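Arginine--tRNA ligase (Campylobacter jejuni, PDB 3FNR) catalyses the ATP-dependent attachment of L-arginine to tRNA(Arg), releasing AMP and diphosphate, as a monomeric class I aminoacyl-tRNA synthetase. Local coordinates at residues Asp401-Leu406 and Lys440-Leu445. The protein carries 1 engineered substitution. Residues are numbered along the deposited sequence; the frame is centred on the assembly and turned at random.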
loop_
_atom_site.group_PDB
_atom_site.type_symbol
_atom_site.label_atom_id
_atom_site.label_comp_id
_atom_site.label_asym_id
_atom_site.label_seq_id
_atom_site.Cartn_x
_atom_site.Cartn_y
_atom_site.Cartn_z
ATOM N N ASP A 401 2.107 11.091 -12.353
ATOM C CA ASP A 401 2.750 11.899 -13.407
ATOM C C ASP A 401 1.875 12.052 -14.653
ATOM O O ASP A 401 1.793 13.141 -15.224
ATOM C CB ASP A 401 4.096 11.304 -13.823
ATOM C CG ASP A 401 5.172 11.461 -12.759
ATOM O OD1 ASP A 401 6.255 10.856 -12.936
ATOM O OD2 ASP A 401 4.943 12.168 -11.751
ATOM N N TYR A 402 1.249 10.950 -15.068
ATOM C CA TYR A 402 0.355 10.928 -16.220
ATOM C C TYR A 402 -0.819 11.862 -15.965
ATOM O O TYR A 402 -1.190 12.666 -16.820
ATOM C CB TYR A 402 -0.154 9.495 -16.477
ATOM C CG TYR A 402 -1.315 9.411 -17.459
ATOM C CD1 TYR A 402 -1.094 9.405 -18.831
ATOM C CD2 TYR A 402 -2.632 9.343 -17.007
ATOM C CE1 TYR A 402 -2.163 9.345 -19.738
ATOM C CE2 TYR A 402 -3.700 9.289 -17.897
ATOM C CZ TYR A 402 -3.463 9.293 -19.257
ATOM O OH TYR A 402 -4.528 9.226 -20.126
ATOM N N LEU A 403 -1.391 11.729 -14.773
ATOM C CA LEU A 403 -2.599 12.421 -14.387
ATOM C C LEU A 403 -2.364 13.919 -14.257
ATOM O O LEU A 403 -3.205 14.718 -14.685
ATOM C CB LEU A 403 -3.073 11.846 -13.066
ATOM C CG LEU A 403 -4.474 11.253 -12.948
ATOM C CD1 LEU A 403 -5.024 10.725 -14.270
ATOM C CD2 LEU A 403 -4.421 10.169 -11.902
ATOM N N LYS A 404 -1.228 14.282 -13.657
ATOM C CA LYS A 404 -0.771 15.668 -13.557
ATOM C C LYS A 404 -0.720 16.347 -14.917
ATOM O O LYS A 404 -1.287 17.424 -15.106
ATOM C CB LYS A 404 0.629 15.722 -12.948
ATOM C CG LYS A 404 0.685 16.184 -11.517
ATOM C CD LYS A 404 2.108 16.612 -11.130
ATOM C CE LYS A 404 3.120 15.471 -11.277
ATOM N NZ LYS A 404 4.496 15.868 -10.852
ATOM N N ASN A 405 -0.030 15.708 -15.856
ATOM C CA ASN A 405 0.127 16.247 -17.192
ATOM C C ASN A 405 -1.192 16.291 -17.958
ATOM O O ASN A 405 -1.458 17.249 -18.674
ATOM C CB ASN A 405 1.183 15.458 -17.961
ATOM C CG ASN A 405 2.568 15.585 -17.349
ATOM O OD1 ASN A 405 2.955 16.648 -16.853
ATOM N ND2 ASN A 405 3.326 14.497 -17.387
ATOM N N LEU A 406 -2.019 15.266 -17.789
ATOM C CA LEU A 406 -3.324 15.222 -18.449
ATOM C C LEU A 406 -4.261 16.316 -17.939
ATOM O O LEU A 406 -5.013 16.907 -18.725
ATOM C CB LEU A 406 -3.965 13.852 -18.261
ATOM C CG LEU A 406 -5.351 13.563 -18.855
ATOM C CD1 LEU A 406 -5.347 13.663 -20.371
ATOM C CD2 LEU A 406 -5.797 12.190 -18.436
ATOM N N LYS A 440 -10.749 9.249 -14.072
ATOM C CA LYS A 440 -11.501 8.345 -13.202
ATOM C C LYS A 440 -10.855 6.962 -13.083
ATOM O O LYS A 440 -10.674 6.454 -11.975
ATOM C CB LYS A 440 -12.943 8.217 -13.710
ATOM C CG LYS A 440 -13.806 7.265 -12.906
ATOM C CD LYS A 440 -15.258 7.683 -12.959
ATOM C CE LYS A 440 -16.056 6.815 -13.895
ATOM N NZ LYS A 440 -16.542 5.618 -13.163
ATOM N N THR A 441 -10.519 6.365 -14.225
ATOM C CA THR A 441 -9.839 5.079 -14.265
ATOM C C THR A 441 -8.529 5.105 -13.466
ATOM O O THR A 441 -8.395 4.368 -12.493
ATOM C CB THR A 441 -9.597 4.619 -15.719
ATOM O OG1 THR A 441 -10.859 4.540 -16.403
ATOM C CG2 THR A 441 -8.901 3.255 -15.762
ATOM N N ALA A 442 -7.595 5.973 -13.852
ATOM C CA ALA A 442 -6.282 6.038 -13.208
ATOM C C ALA A 442 -6.390 6.322 -11.710
ATOM O O ALA A 442 -5.729 5.653 -10.901
ATOM C CB ALA A 442 -5.407 7.072 -13.882
ATOM N N PHE A 443 -7.227 7.302 -11.357
ATOM C CA PHE A 443 -7.513 7.635 -9.957
ATOM C C PHE A 443 -8.024 6.440 -9.156
ATOM O O PHE A 443 -7.609 6.250 -8.021
ATOM C CB PHE A 443 -8.536 8.768 -9.846
ATOM C CG PHE A 443 -7.963 10.086 -9.396
ATOM C CD1 PHE A 443 -8.764 11.222 -9.375
ATOM C CD2 PHE A 443 -6.638 10.200 -8.987
ATOM C CE1 PHE A 443 -8.259 12.445 -8.952
ATOM C CE2 PHE A 443 -6.124 11.416 -8.567
ATOM C CZ PHE A 443 -6.932 12.542 -8.545
ATOM N N SER A 444 -8.922 5.644 -9.738
ATOM C CA SER A 444 -9.505 4.503 -9.015
ATOM C C SER A 444 -8.468 3.439 -8.660
ATOM O O SER A 444 -8.602 2.755 -7.638
ATOM C CB SER A 444 -10.670 3.881 -9.792
ATOM O OG SER A 444 -10.212 3.174 -10.929
ATOM N N LEU A 445 -7.430 3.325 -9.492
ATOM C CA LEU A 445 -6.313 2.402 -9.242
ATOM C C LEU A 445 -5.414 2.908 -8.124
ATOM O O LEU A 445 -4.620 2.147 -7.562
ATOM C CB LEU A 445 -5.494 2.178 -10.523
ATOM C CG LEU A 445 -6.254 1.621 -11.727
ATOM C CD1 LEU A 445 -5.324 1.437 -12.932
ATOM C CD2 LEU A 445 -6.973 0.303 -11.383
#
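Both methyls of Leu-403 close on the single methyl of Ala-442: Leu-403 CD1 lies 3.7 Å from Ala-442 CB, and Leu-403 CD2 is 3.8 Å from the same CB, so the leucine fork straddles it. The backbones come close here, with 7.5 Å between the CA atoms of Leu-403 and Ala-442, a spacing consistent with the small alanine side chain. Leu-403 CD2 also lies 3.7 Å from Phe-443 CD2 and 3.9 Å from Phe-443 CE2, so the methyl comes obliquely to the ring at its CD2-CE2 side. As modelled, the leucine has chi1 -123° and chi2 26°, both off the staggered positions, which places one methyl against the alanine and the other against both alanine and ring. Phe-443 leaves its backbone across the line to the partner helix, yet with chi1 at -108° its ring ends closer to Leu-403. All three residues are buried, and the contact is wholly apolar. Within helix 425-445, Ser-444 OG donates to Thr-441 O at 2.7 Å. The contact pairs helix 398-416 with helix 425-445 in the helical DALR anticodon-binding domain; Ile-340 of helix 336-353 packs on both Leu-403 and Phe-443, while helix 383-393 meets Tyr-402 and Thr-441 through Leu-383.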